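Local structure of DegV family protein (2DT8) at residues A[99-102]-A[103-106]; A[126-129]-A[130-134]; A[204-207]-A[208-211]; A[262-265]-A[266-270]. The protein binds palmitic acid, consistent with a role as a fatty-acid-binding protein, and also binds zinc. All coordinates share one frame; numbering follows the deposited sequence.

Each of the four contacts is a local one, made within a single helix or at its end, yet their chemistry follows their place in the fold. Interaction 4 is the buried one, a short helix lying against the palmitic acid and using backbone acceptors and apolar branches. The other three are partly buried. Interactions 2 and 3 both rest on an arginine-carboxylate salt bridge within a helix, but in helices 120-135 and 204-219, whose contacts have centres about 33 Å apart. Interaction 1, at the end of helix 95-103, offers its carboxylate to zinc instead. Interactions 1 and 3 lie on opposite sides of the chain's centre, about 43 Å between centres.

Interaction 1: residues A[99-102]-A[103-106]; sequences AELA and AQEF. With ZN (zinc ion), chain B.
Phe106 and Glu105 both approach the carbonyl oxygen of Ala102, where helix 95-103 gives way to a turn. The phenyl ring comes to it obliquely, with CD2 of Phe106 3.3 Å from O of Ala102. The backbone N of Glu105 gives the same oxygen a hydrogen bond of 3.0 Å, arriving from above the carbonyl plane, 53° out of it. Such a steep approach belongs to a chain that is tightening into a turn, and a type I beta turn does run from Ala103 to Phe106. The side chain of Glu105 leaves this turn with CG anti to its own carbonyl carbon (chi1 -59°) and stays extended beyond it, which carries the carboxylate clear of the backbone. There OE2 of Glu105 binds the zinc ion at 2.0 Å, and a water is a further ligand, its O 2.2 Å from the zinc ion; Glu67 supplies the other protein ligand. Nearby, Leu101 and Gln104 run side by side and point the same way, with CD2 of Leu101 4.0 Å from OE1 of Gln104, a loose contact between exposed groups. The helical pattern itself persists in the bond from Ala103 N to Ala99 O. Ala102, Glu105 and Phe106 meet helix 66-76, at Phe69, Ala70 and Tyr73, whereas Ala103 packs on Val110 and Val112 of strand 110-114.

Interaction 2: residues A[126-129]-A[130-134]; sequences VLRA and KELLE
Arg128 and Glu131, three residues apart on helix 120-135, are joined by a salt bridge in which NH1 of Arg128 donates to OE1 of Glu131 at 2.8 Å. The bond is moderately straight, with an angle of 154° at the hydrogen. It lies almost in the guanidinium plane but meets OE1 from above the carboxylate, for the two flat groups are turned 76° apart. The arginine gets there by a bend: CG stands anti to the backbone N, and chi2 of 57° then folds the chain forward along the helix. Further ionic partners flank the pair, since OE1 of Glu131 also bridges to Arg226 and NE of Arg128 to Glu145 on helix 139-151. Among the polar links, too, NZ of Lys130 is hydrogen-bonded to O of Leu21.

Apolar contact accompanies the charge. CD2 of Leu132 sits over one face of the guanidinium, offset toward its rim, 3.9 Å from NH1 of Arg128. Ala129 and Leu133 both pack on Val142 of helix 139-151, and on Leu5 and Ile3 of strand 3-8 respectively.

Backbone bonds make up the third group. Regular alpha-helical links run from Lys130 N to Val126 O, Glu131 N to Leu127 O, Leu132 N to Arg128 O, and Leu133 N to Ala129 O.

Shared between two arginines, the carboxylate of Glu131 probably stays ionised, while Leu132 over one face of the Arg128 guanidinium and the ionic bonds of its nitrogens should together restrict how that group can turn.

Interaction 3: residues A[204-207]-A[208-211]; sequences EKKA and REEI
Arg208 lays one face of its guanidinium over the backbone of Lys205, whose CA stands 3.4 Å above the plane, offset toward the rim. A bend at chi3 (-53°) turns the chain back along the helix, and this brings NH1 of Arg208 to OE2 of Glu204 in a salt bridge of 2.7 Å. Carboxylate and guanidinium do not lie flat together; their planes are 71° apart, and CG of Glu204 touches the guanidinium at its edge, 3.2 Å from NH1 of Arg208. NE of Arg208 forms a second salt bridge, with OE1 of Glu244 of helix 236-247.

On the outer surface contacts are looser. CE of Lys205 comes within 3.5 Å of OE2 of Glu209, but the ammonium lies farther off, and NZ of Lys206 is 4.3 Å from OE1 of Glu209, beyond a salt bridge. Ala207 and Ile211 are buried and pack on Tyr273 and Phe275 of strand 273-279, respectively.

The carboxylate of Glu204, at the start of helix 204-219, should also be favoured by the helix dipole. An i to i+4 glutamate-arginine bridge is a common way of linking successive turns at a helix surface; with its buried flank against strand 273-279, helix 204-219 is amphipathic here.

Interaction 4: residues A[262-265]-A[266-270]; sequences AVIA and SHTGP. With PLM (palmitic acid), chain C.
Ser266 folds back on Ala262 in the tighter half of this contact. Its OG donates to O of Ala262 at 2.8 Å, while Ser266 N bonds the same oxygen at 2.9 Å, the two donors reaching it from opposite faces of the carbonyl plane. The buried hydroxyl is thus satisfied, in a place where Ser266 and Ala262 meet Val30 of strand 24-32 and Ile48 of helix 45-53. Two residues on, Ile264 O likewise takes two bonds, from His267 N above its plane and Thr268 N within it. Helix 262-268 then stops at Gly269, which has left helical angles with a positive phi of 94° although its N still reaches Ala265 O, a helix-terminating glycine.

The other flank lacks this directional bonding and meets the palmitic acid by van der Waals contact, as a wall of the fatty-acid pocket, in keeping with the lipid binding of this DegV protein. C5 of the palmitic acid lies over one face of the imidazole, 3.5 Å from CD2 of His267, and CD1 of Ile264 is 3.7 Å from its C6. CG2 of Thr268 and CG1 of Val263 touch the chain at 3.8 Å, near CA and C2 of the lipid respectively. His267 NE2 is bonded to the hydroxyl of Thr61, which, like Ser93, is hydrogen-bonded to the palmitic acid.

Interaction 1: residues A[99-102]-A[103-106]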
ATOM      1  N   ALA A  99      -8.470  13.254   6.040  1.00  4.63           N
ATOM      2  CA  ALA A  99      -7.363  13.635   6.910  1.00  5.17           C
ATOM      3  C   ALA A  99      -7.145  15.150   6.838  1.00  4.52           C
ATOM      4  O   ALA A  99      -6.939  15.795   7.866  1.00  4.78           O
ATOM      5  CB  ALA A  99      -6.088  12.891   6.497  1.00  5.06           C
ATOM      6  N   GLU A 100      -7.192  15.712   5.630  1.00  6.15           N
ATOM      7  CA  GLU A 100      -6.997  17.153   5.475  1.00  5.58           C
ATOM      8  C   GLU A 100      -8.108  17.936   6.165  1.00  7.22           C
ATOM      9  O   GLU A 100      -7.847  18.966   6.793  1.00  7.37           O
ATOM     10  CB  GLU A 100      -6.909  17.523   4.001  1.00  6.71           C
ATOM     11  CG  GLU A 100      -5.684  16.913   3.351  1.00 10.76           C
ATOM     12  CD  GLU A 100      -5.566  17.233   1.888  1.00 19.19           C
ATOM     13  OE1 GLU A 100      -6.612  17.368   1.224  1.00 22.61           O
ATOM     14  OE2 GLU A 100      -4.422  17.332   1.399  1.00 24.09           O
ATOM     15  N   LEU A 101      -9.344  17.453   6.081  1.00  6.74           N
ATOM     16  CA  LEU A 101     -10.429  18.151   6.770  1.00  7.27           C
ATOM     17  C   LEU A 101     -10.203  18.121   8.292  1.00  7.57           C
ATOM     18  O   LEU A 101     -10.424  19.123   8.984  1.00 10.50           O
ATOM     19  CB  LEU A 101     -11.776  17.515   6.417  1.00  8.91           C
ATOM     20  CG  LEU A 101     -12.262  17.806   4.994  1.00  8.08           C
ATOM     21  CD1 LEU A 101     -13.443  16.913   4.632  1.00  9.20           C
ATOM     22  CD2 LEU A 101     -12.654  19.274   4.898  1.00 13.50           C
ATOM     23  N   ALA A 102      -9.762  16.982   8.822  1.00  5.49           N
ATOM     24  CA  ALA A 102      -9.494  16.885  10.247  1.00  5.46           C
ATOM     25  C   ALA A 102      -8.295  17.750  10.615  1.00  6.23           C
ATOM     26  O   ALA A 102      -8.256  18.347  11.685  1.00  7.38           O
ATOM     27  CB  ALA A 102      -9.213  15.431  10.642  1.00  5.47           C
ATOM     28  N   ALA A 103      -7.304  17.805   9.730  1.00  5.61           N
ATOM     29  CA  ALA A 103      -6.109  18.594  10.003  1.00  6.94           C
ATOM     30  C   ALA A 103      -6.429  20.076  10.226  1.00  6.54           C
ATOM     31  O   ALA A 103      -5.727  20.754  10.989  1.00  7.93           O
ATOM     32  CB  ALA A 103      -5.103  18.429   8.866  1.00  6.50           C
ATOM     33  N   GLN A 104      -7.487  20.570   9.576  1.00  7.58           N
ATOM     34  CA  GLN A 104      -7.910  21.972   9.719  1.00  8.02           C
ATOM     35  C   GLN A 104      -8.300  22.304  11.159  1.00  8.64           C
ATOM     36  O   GLN A 104      -8.329  23.479  11.553  1.00 10.36           O
ATOM     37  CB  GLN A 104      -9.090  22.280   8.783  1.00 12.56           C
ATOM     38  CG  GLN A 104      -8.714  22.304   7.308  1.00 19.56           C
ATOM     39  CD  GLN A 104      -9.920  22.372   6.383  1.00 25.71           C
ATOM     40  OE1 GLN A 104      -9.817  22.072   5.194  1.00 31.98           O
ATOM     41  NE2 GLN A 104     -11.065  22.773   6.923  1.00 31.48           N
ATOM     42  N   GLU A 105      -8.602  21.274  11.949  1.00  7.66           N
ATOM     43  CA  GLU A 105      -8.977  21.482  13.348  1.00  7.21           C
ATOM     44  C   GLU A 105      -7.780  21.762  14.253  1.00  7.45           C
ATOM     45  O   GLU A 105      -7.942  22.199  15.391  1.00  9.04           O
ATOM     46  CB  GLU A 105      -9.725  20.257  13.904  1.00  9.42           C
ATOM     47  CG  GLU A 105     -11.004  19.911  13.163  1.00  9.89           C
ATOM     48  CD  GLU A 105     -11.878  18.919  13.906  1.00  9.58           C
ATOM     49  OE1 GLU A 105     -11.605  18.643  15.091  1.00  9.55           O
ATOM     50  OE2 GLU A 105     -12.854  18.427  13.289  1.00  6.76           O
ATOM     51  N   PHE A 106      -6.582  21.506  13.734  1.00  6.88           N
ATOM     52  CA  PHE A 106      -5.338  21.683  14.481  1.00  7.95           C
ATOM     53  C   PHE A 106      -4.390  22.430  13.544  1.00  8.74           C
ATOM     54  O   PHE A 106      -3.320  21.924  13.180  1.00  7.92           O
ATOM     55  CB  PHE A 106      -4.764  20.297  14.821  1.00  6.84           C
ATOM     56  CG  PHE A 106      -5.797  19.337  15.375  1.00  5.75           C
ATOM     57  CD1 PHE A 106      -6.060  19.288  16.738  1.00  8.71           C
ATOM     58  CD2 PHE A 106      -6.509  18.496  14.523  1.00  7.07           C
ATOM     59  CE1 PHE A 106      -7.042  18.434  17.253  1.00  8.94           C
ATOM     60  CE2 PHE A 106      -7.497  17.635  15.025  1.00  9.75           C
ATOM     61  CZ  PHE A 106      -7.756  17.599  16.394  1.00  6.96           C
TER
HETATM   62 ZN    ZN B 501     -14.666  18.289  14.056  1.00  8.67          ZN
HETATM   63  O   HOH W   1     -15.802  19.330  12.533  1.00 10.27           O

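Interaction 2: residues A[126-129]-A[130-134]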
ATOM      1  N   VAL A 126       6.113   5.060   5.833  1.00  5.17           N
ATOM      2  CA  VAL A 126       5.870   5.311   7.250  1.00  6.00           C
ATOM      3  C   VAL A 126       7.096   4.832   8.033  1.00  4.28           C
ATOM      4  O   VAL A 126       7.592   5.531   8.911  1.00  5.35           O
ATOM      5  CB  VAL A 126       4.611   4.551   7.738  1.00  5.80           C
ATOM      6  CG1 VAL A 126       4.509   4.595   9.250  1.00  6.86           C
ATOM      7  CG2 VAL A 126       3.385   5.156   7.117  1.00  8.24           C
ATOM      8  N   LEU A 127       7.589   3.645   7.697  1.00  5.31           N
ATOM      9  CA  LEU A 127       8.757   3.106   8.376  1.00  7.16           C
ATOM     10  C   LEU A 127      10.001   3.965   8.136  1.00  4.71           C
ATOM     11  O   LEU A 127      10.796   4.170   9.051  1.00  5.92           O
ATOM     12  CB  LEU A 127       9.013   1.667   7.920  1.00  4.64           C
ATOM     13  CG  LEU A 127       7.927   0.659   8.317  1.00  4.98           C
ATOM     14  CD1 LEU A 127       8.260  -0.690   7.695  1.00 10.81           C
ATOM     15  CD2 LEU A 127       7.810   0.536   9.835  1.00  7.15           C
ATOM     16  N   ARG A 128      10.166   4.484   6.922  1.00  4.70           N
ATOM     17  CA  ARG A 128      11.334   5.317   6.626  1.00  4.54           C
ATOM     18  C   ARG A 128      11.248   6.622   7.419  1.00  4.95           C
ATOM     19  O   ARG A 128      12.247   7.084   7.971  1.00  5.92           O
ATOM     20  CB  ARG A 128      11.407   5.614   5.131  1.00  6.21           C
ATOM     21  CG  ARG A 128      12.556   6.529   4.713  1.00  5.02           C
ATOM     22  CD  ARG A 128      13.911   5.996   5.131  1.00  7.18           C
ATOM     23  NE  ARG A 128      14.976   6.776   4.492  1.00  6.71           N
ATOM     24  CZ  ARG A 128      16.240   6.798   4.903  1.00  9.40           C
ATOM     25  NH1 ARG A 128      16.611   6.086   5.957  1.00 11.73           N
ATOM     26  NH2 ARG A 128      17.137   7.536   4.260  1.00 11.90           N
ATOM     27  N   ALA A 129      10.053   7.208   7.486  1.00  5.61           N
ATOM     28  CA  ALA A 129       9.869   8.444   8.242  1.00  6.28           C
ATOM     29  C   ALA A 129      10.186   8.192   9.720  1.00  3.92           C
ATOM     30  O   ALA A 129      10.867   8.986  10.369  1.00  5.59           O
ATOM     31  CB  ALA A 129       8.425   8.949   8.081  1.00  5.97           C
ATOM     32  N   LYS A 130       9.703   7.074  10.249  1.00  4.57           N
ATOM     33  CA  LYS A 130       9.951   6.731  11.645  1.00  4.95           C
ATOM     34  C   LYS A 130      11.446   6.572  11.921  1.00  6.12           C
ATOM     35  O   LYS A 130      11.953   7.051  12.935  1.00  7.63           O
ATOM     36  CB  LYS A 130       9.234   5.428  11.999  1.00  7.48           C
ATOM     37  CG  LYS A 130       9.738   4.817  13.293  1.00 14.63           C
ATOM     38  CD  LYS A 130       9.020   5.357  14.523  1.00 22.86           C
ATOM     39  CE  LYS A 130       8.651   6.825  14.418  1.00 24.98           C
ATOM     40  NZ  LYS A 130       7.894   7.254  15.623  1.00 30.90           N
ATOM     41  N   GLU A 131      12.131   5.874  11.024  1.00  6.07           N
ATOM     42  CA  GLU A 131      13.570   5.649  11.132  1.00  6.17           C
ATOM     43  C   GLU A 131      14.289   6.993  11.278  1.00  7.95           C
ATOM     44  O   GLU A 131      15.133   7.179  12.164  1.00  9.43           O
ATOM     45  CB  GLU A 131      14.054   4.905   9.885  1.00  7.28           C
ATOM     46  CG  GLU A 131      15.553   4.668   9.826  1.00  8.78           C
ATOM     47  CD  GLU A 131      15.949   3.843   8.627  1.00 12.64           C
ATOM     48  OE1 GLU A 131      15.399   4.077   7.527  1.00  9.77           O
ATOM     49  OE2 GLU A 131      16.819   2.961   8.783  1.00 18.59           O
ATOM     50  N   LEU A 132      13.935   7.944  10.423  1.00  6.54           N
ATOM     51  CA  LEU A 132      14.566   9.257  10.476  1.00  7.45           C
ATOM     52  C   LEU A 132      14.163  10.056  11.711  1.00  7.41           C
ATOM     53  O   LEU A 132      15.008  10.694  12.345  1.00  6.62           O
ATOM     54  CB  LEU A 132      14.239  10.044   9.202  1.00  7.51           C
ATOM     55  CG  LEU A 132      14.811   9.417   7.924  1.00 10.07           C
ATOM     56  CD1 LEU A 132      14.345  10.208   6.713  1.00 12.23           C
ATOM     57  CD2 LEU A 132      16.336   9.399   7.991  1.00 12.83           C
ATOM     58  N   LEU A 133      12.878  10.034  12.048  1.00  6.18           N
ATOM     59  CA  LEU A 133      12.396  10.758  13.218  1.00  7.23           C
ATOM     60  C   LEU A 133      13.020  10.237  14.512  1.00  8.72           C
ATOM     61  O   LEU A 133      13.372  11.031  15.390  1.00  8.86           O
ATOM     62  CB  LEU A 133      10.866  10.680  13.310  1.00  7.28           C
ATOM     63  CG  LEU A 133      10.118  11.427  12.205  1.00  8.53           C
ATOM     64  CD1 LEU A 133       8.647  11.063  12.264  1.00 11.84           C
ATOM     65  CD2 LEU A 133      10.320  12.934  12.368  1.00  9.20           C
ATOM     66  N   GLU A 134      13.160   8.906  14.622  1.00  7.70           N
ATOM     67  CA  GLU A 134      13.774   8.351  15.837  1.00  8.24           C
ATOM     68  C   GLU A 134      15.251   8.736  15.969  1.00 11.64           C
ATOM     69  O   GLU A 134      15.783   8.799  17.082  1.00 13.70           O
ATOM     70  CB  GLU A 134      13.631   6.828  15.874  1.00 14.31           C
ATOM     71  CG  GLU A 134      12.196   6.365  16.004  1.00 21.83           C
ATOM     72  CD  GLU A 134      12.080   4.903  16.391  1.00 28.47           C
ATOM     73  OE1 GLU A 134      12.723   4.058  15.730  1.00 27.89           O
ATOM     74  OE2 GLU A 134      11.339   4.604  17.351  1.00 32.61           O
TER

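Interaction 3: residues A[204-207]-A[208-211]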
ATOM      1  N   GLU A 204       2.484 -17.745 -15.094  1.00 12.66           N
ATOM      2  CA  GLU A 204       2.987 -17.083 -13.906  1.00 14.72           C
ATOM      3  C   GLU A 204       4.515 -16.829 -13.862  1.00 15.01           C
ATOM      4  O   GLU A 204       5.013 -15.790 -13.449  1.00 13.63           O
ATOM      5  CB  GLU A 204       2.543 -17.873 -12.611  1.00 18.20           C
ATOM      6  CG  GLU A 204       3.027 -17.362 -11.260  1.00 28.61           C
ATOM      7  CD  GLU A 204       2.880 -18.406 -10.163  1.00 32.57           C
ATOM      8  OE1 GLU A 204       1.726 -18.706  -9.779  1.00 39.01           O
ATOM      9  OE2 GLU A 204       3.913 -18.928  -9.695  1.00 37.00           O
ATOM     10  N   LYS A 205       5.202 -17.874 -14.358  1.00 13.95           N
ATOM     11  CA  LYS A 205       6.644 -17.750 -14.439  1.00 14.03           C
ATOM     12  C   LYS A 205       7.205 -16.605 -15.285  1.00 14.82           C
ATOM     13  O   LYS A 205       8.092 -15.869 -14.872  1.00 12.65           O
ATOM     14  CB  LYS A 205       7.333 -19.091 -14.957  1.00 15.67           C
ATOM     15  CG  LYS A 205       8.851 -19.083 -15.025  1.00 13.67           C
ATOM     16  CD  LYS A 205       9.400 -20.467 -15.341  1.00 19.23           C
ATOM     17  CE  LYS A 205      10.927 -20.460 -15.372  1.00 21.39           C
ATOM     18  NZ  LYS A 205      11.507 -21.817 -15.615  1.00 24.74           N
ATOM     19  N   LYS A 206       6.632 -16.520 -16.499  1.00 11.57           N
ATOM     20  CA  LYS A 206       7.078 -15.457 -17.379  1.00 11.46           C
ATOM     21  C   LYS A 206       6.739 -14.066 -16.801  1.00 12.78           C
ATOM     22  O   LYS A 206       7.443 -13.077 -16.958  1.00 11.08           O
ATOM     23  CB  LYS A 206       6.602 -15.579 -18.875  1.00 14.19           C
ATOM     24  CG  LYS A 206       7.334 -16.648 -19.676  1.00 23.86           C
ATOM     25  CD  LYS A 206       6.843 -16.742 -21.107  1.00 30.03           C
ATOM     26  CE  LYS A 206       7.617 -17.823 -21.835  1.00 31.46           C
ATOM     27  NZ  LYS A 206       9.070 -17.685 -21.531  1.00 32.72           N
ATOM     28  N   ALA A 207       5.584 -14.089 -16.113  1.00 11.42           N
ATOM     29  CA  ALA A 207       5.182 -12.873 -15.433  1.00  9.78           C
ATOM     30  C   ALA A 207       6.203 -12.420 -14.376  1.00 10.90           C
ATOM     31  O   ALA A 207       6.569 -11.239 -14.270  1.00 10.33           O
ATOM     32  CB  ALA A 207       3.805 -13.037 -14.730  1.00  9.44           C
ATOM     33  N   ARG A 208       6.692 -13.387 -13.610  1.00 10.07           N
ATOM     34  CA  ARG A 208       7.704 -13.079 -12.616  1.00 11.77           C
ATOM     35  C   ARG A 208       8.993 -12.600 -13.284  1.00 13.58           C
ATOM     36  O   ARG A 208       9.671 -11.706 -12.764  1.00 11.23           O
ATOM     37  CB  ARG A 208       7.977 -14.303 -11.743  1.00 14.36           C
ATOM     38  CG  ARG A 208       6.769 -14.735 -10.919  1.00 17.01           C
ATOM     39  CD  ARG A 208       7.188 -15.626  -9.761  1.00 22.68           C
ATOM     40  NE  ARG A 208       7.996 -16.754 -10.214  1.00 27.10           N
ATOM     41  CZ  ARG A 208       7.499 -17.864 -10.745  1.00 26.03           C
ATOM     42  NH1 ARG A 208       6.190 -18.005 -10.888  1.00 30.50           N
ATOM     43  NH2 ARG A 208       8.312 -18.835 -11.142  1.00 33.46           N
ATOM     44  N   GLU A 209       9.328 -13.178 -14.436  1.00 12.88           N
ATOM     45  CA  GLU A 209      10.535 -12.784 -15.153  1.00 11.58           C
ATOM     46  C   GLU A 209      10.445 -11.329 -15.619  1.00 11.58           C
ATOM     47  O   GLU A 209      11.405 -10.573 -15.568  1.00 12.41           O
ATOM     48  CB  GLU A 209      10.822 -13.780 -16.291  1.00 14.67           C
ATOM     49  CG  GLU A 209      11.002 -15.207 -15.764  1.00 17.14           C
ATOM     50  CD  GLU A 209      11.309 -16.245 -16.833  1.00 23.16           C
ATOM     51  OE1 GLU A 209      10.907 -16.059 -17.997  1.00 26.59           O
ATOM     52  OE2 GLU A 209      11.940 -17.267 -16.491  1.00 25.41           O
ATOM     53  N   GLU A 210       9.253 -11.009 -16.061  1.00  8.93           N
ATOM     54  CA  GLU A 210       9.011  -9.659 -16.528  1.00  9.43           C
ATOM     55  C   GLU A 210       9.031  -8.639 -15.388  1.00  9.45           C
ATOM     56  O   GLU A 210       9.647  -7.584 -15.473  1.00  9.67           O
ATOM     57  CB  GLU A 210       7.576  -9.475 -17.205  1.00 11.97           C
ATOM     58  CG  GLU A 210       7.071  -8.050 -17.457  1.00 16.19           C
ATOM     59  CD  GLU A 210       8.046  -7.195 -18.257  1.00 23.56           C
ATOM     60  OE1 GLU A 210       8.732  -7.739 -19.150  1.00 24.58           O
ATOM     61  OE2 GLU A 210       8.115  -5.970 -18.003  1.00 22.92           O
ATOM     62  N   ILE A 211       8.711  -9.112 -14.225  1.00  6.92           N
ATOM     63  CA  ILE A 211       8.710  -8.214 -13.088  1.00  6.67           C
ATOM     64  C   ILE A 211      10.177  -8.020 -12.623  1.00  9.79           C
ATOM     65  O   ILE A 211      10.631  -6.911 -12.328  1.00  9.81           O
ATOM     66  CB  ILE A 211       7.908  -8.766 -11.803  1.00  4.69           C
ATOM     67  CG1 ILE A 211       6.404  -8.642 -12.068  1.00  7.33           C
ATOM     68  CG2 ILE A 211       8.295  -8.034 -10.511  1.00  7.89           C
ATOM     69  CD1 ILE A 211       5.547  -9.338 -11.021  1.00  8.32           C
TER

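Interaction 4: residues A[262-265]-A[266-270]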
ATOM      1  N   ALA A 262      -7.653  -6.441   3.973  1.00  3.97           N
ATOM      2  CA  ALA A 262      -8.945  -6.712   3.362  1.00  5.50           C
ATOM      3  C   ALA A 262      -9.408  -5.546   2.493  1.00  3.17           C
ATOM      4  O   ALA A 262     -10.035  -5.752   1.450  1.00  3.93           O
ATOM      5  CB  ALA A 262      -9.969  -6.997   4.441  1.00  3.62           C
ATOM      6  N   VAL A 263      -9.104  -4.314   2.903  1.00  3.31           N
ATOM      7  CA  VAL A 263      -9.529  -3.170   2.100  1.00  3.97           C
ATOM      8  C   VAL A 263      -8.808  -3.146   0.751  1.00  2.99           C
ATOM      9  O   VAL A 263      -9.447  -2.989  -0.292  1.00  3.59           O
ATOM     10  CB  VAL A 263      -9.343  -1.839   2.866  1.00  3.80           C
ATOM     11  CG1 VAL A 263      -9.504  -0.649   1.917  1.00  4.75           C
ATOM     12  CG2 VAL A 263     -10.398  -1.742   3.971  1.00  5.26           C
ATOM     13  N   ILE A 264      -7.490  -3.330   0.745  1.00  3.68           N
ATOM     14  CA  ILE A 264      -6.784  -3.346  -0.528  1.00  3.17           C
ATOM     15  C   ILE A 264      -7.205  -4.562  -1.366  1.00  4.85           C
ATOM     16  O   ILE A 264      -7.442  -4.446  -2.567  1.00  5.28           O
ATOM     17  CB  ILE A 264      -5.247  -3.385  -0.327  1.00  3.88           C
ATOM     18  CG1 ILE A 264      -4.779  -2.113   0.379  1.00  4.23           C
ATOM     19  CG2 ILE A 264      -4.546  -3.543  -1.684  1.00  5.10           C
ATOM     20  CD1 ILE A 264      -4.949  -0.844  -0.444  1.00  6.71           C
ATOM     21  N   ALA A 265      -7.315  -5.726  -0.728  1.00  4.33           N
ATOM     22  CA  ALA A 265      -7.687  -6.948  -1.435  1.00  4.09           C
ATOM     23  C   ALA A 265      -9.079  -6.876  -2.061  1.00  4.01           C
ATOM     24  O   ALA A 265      -9.348  -7.563  -3.052  1.00  5.67           O
ATOM     25  CB  ALA A 265      -7.605  -8.142  -0.493  1.00  5.56           C
ATOM     26  N   SER A 266      -9.963  -6.067  -1.482  1.00  4.18           N
ATOM     27  CA  SER A 266     -11.324  -5.900  -2.013  1.00  5.17           C
ATOM     28  C   SER A 266     -11.287  -5.286  -3.414  1.00  3.69           C
ATOM     29  O   SER A 266     -12.238  -5.425  -4.194  1.00  5.93           O
ATOM     30  CB  SER A 266     -12.156  -4.985  -1.107  1.00  6.03           C
ATOM     31  OG  SER A 266     -12.489  -5.623   0.118  1.00  6.73           O
ATOM     32  N   HIS A 267     -10.188  -4.598  -3.719  1.00  4.77           N
ATOM     33  CA  HIS A 267     -10.012  -3.975  -5.025  1.00  4.04           C
ATOM     34  C   HIS A 267      -9.091  -4.743  -5.956  1.00  5.98           C
ATOM     35  O   HIS A 267      -9.319  -4.779  -7.159  1.00  6.70           O
ATOM     36  CB  HIS A 267      -9.514  -2.550  -4.849  1.00  5.12           C
ATOM     37  CG  HIS A 267     -10.525  -1.663  -4.212  1.00  4.45           C
ATOM     38  ND1 HIS A 267     -11.519  -1.024  -4.932  1.00  6.86           N
ATOM     39  CD2 HIS A 267     -10.775  -1.390  -2.910  1.00  5.24           C
ATOM     40  CE1 HIS A 267     -12.330  -0.403  -4.100  1.00  5.95           C
ATOM     41  NE2 HIS A 267     -11.901  -0.610  -2.861  1.00  6.57           N
ATOM     42  N   THR A 268      -8.047  -5.364  -5.422  1.00  5.20           N
ATOM     43  CA  THR A 268      -7.148  -6.125  -6.296  1.00  5.11           C
ATOM     44  C   THR A 268      -7.716  -7.503  -6.636  1.00  5.48           C
ATOM     45  O   THR A 268      -7.564  -7.994  -7.760  1.00  6.77           O
ATOM     46  CB  THR A 268      -5.755  -6.304  -5.667  1.00  5.34           C
ATOM     47  OG1 THR A 268      -5.875  -7.044  -4.449  1.00  7.03           O
ATOM     48  CG2 THR A 268      -5.111  -4.945  -5.370  1.00  8.99           C
ATOM     49  N   GLY A 269      -8.368  -8.126  -5.659  1.00  6.01           N
ATOM     50  CA  GLY A 269      -8.955  -9.428  -5.888  1.00  5.61           C
ATOM     51  C   GLY A 269      -8.059 -10.580  -5.485  1.00  5.75           C
ATOM     52  O   GLY A 269      -6.970 -10.369  -4.953  1.00  6.31           O
ATOM     53  N   PRO A 270      -8.492 -11.821  -5.730  1.00  4.84           N
ATOM     54  CA  PRO A 270      -7.703 -13.004  -5.375  1.00  6.67           C
ATOM     55  C   PRO A 270      -6.437 -13.169  -6.207  1.00  5.16           C
ATOM     56  O   PRO A 270      -6.305 -12.594  -7.292  1.00  7.07           O
ATOM     57  CB  PRO A 270      -8.690 -14.155  -5.585  1.00 10.66           C
ATOM     58  CG  PRO A 270      -9.566 -13.654  -6.685  1.00 10.19           C
ATOM     59  CD  PRO A 270      -9.790 -12.201  -6.318  1.00  6.38           C
TER
HETATM   60  C1  PLM C 701     -11.651   3.484   0.107  1.00  8.51           C
HETATM   61  O1  PLM C 701     -11.444   4.802   0.108  1.00  9.55           O
HETATM   62  O2  PLM C 701     -12.784   3.056   0.158  1.00  8.95           O
HETATM   63  C2  PLM C 701     -10.471   2.535   0.038  1.00  9.45           C
HETATM   64  C3  PLM C 701     -10.063   2.354  -1.428  1.00  8.22           C
HETATM   65  C4  PLM C 701      -8.904   1.361  -1.536  1.00  7.58           C
HETATM   66  C5  PLM C 701      -8.493   1.233  -3.002  1.00  7.98           C
HETATM   67  C6  PLM C 701      -7.274   0.321  -3.132  1.00  7.17           C
HETATM   68  C7  PLM C 701      -6.920   0.185  -4.600  1.00  7.63           C
HETATM   69  C8  PLM C 701      -5.604  -0.541  -4.748  1.00 13.36           C
HETATM   70  C9  PLM C 701      -5.125  -0.363  -6.187  1.00 15.61           C
HETATM   71  CA  PLM C 701      -4.193  -1.498  -6.561  1.00 21.35           C
HETATM   72  CB  PLM C 701      -2.796  -1.129  -6.098  1.00 17.45           C
HETATM   73  CC  PLM C 701      -2.410  -2.025  -4.935  1.00 18.93           C
HETATM   74  CD  PLM C 701      -1.111  -2.733  -5.270  1.00 18.40           C
HETATM   75  CE  PLM C 701      -0.818  -3.768  -4.187  1.00 18.02           C
HETATM   76  CF  PLM C 701       0.434  -4.574  -4.565  1.00 20.33           C
HETATM   77  CG  PLM C 701       1.687  -3.756  -4.250  1.00 21.36           C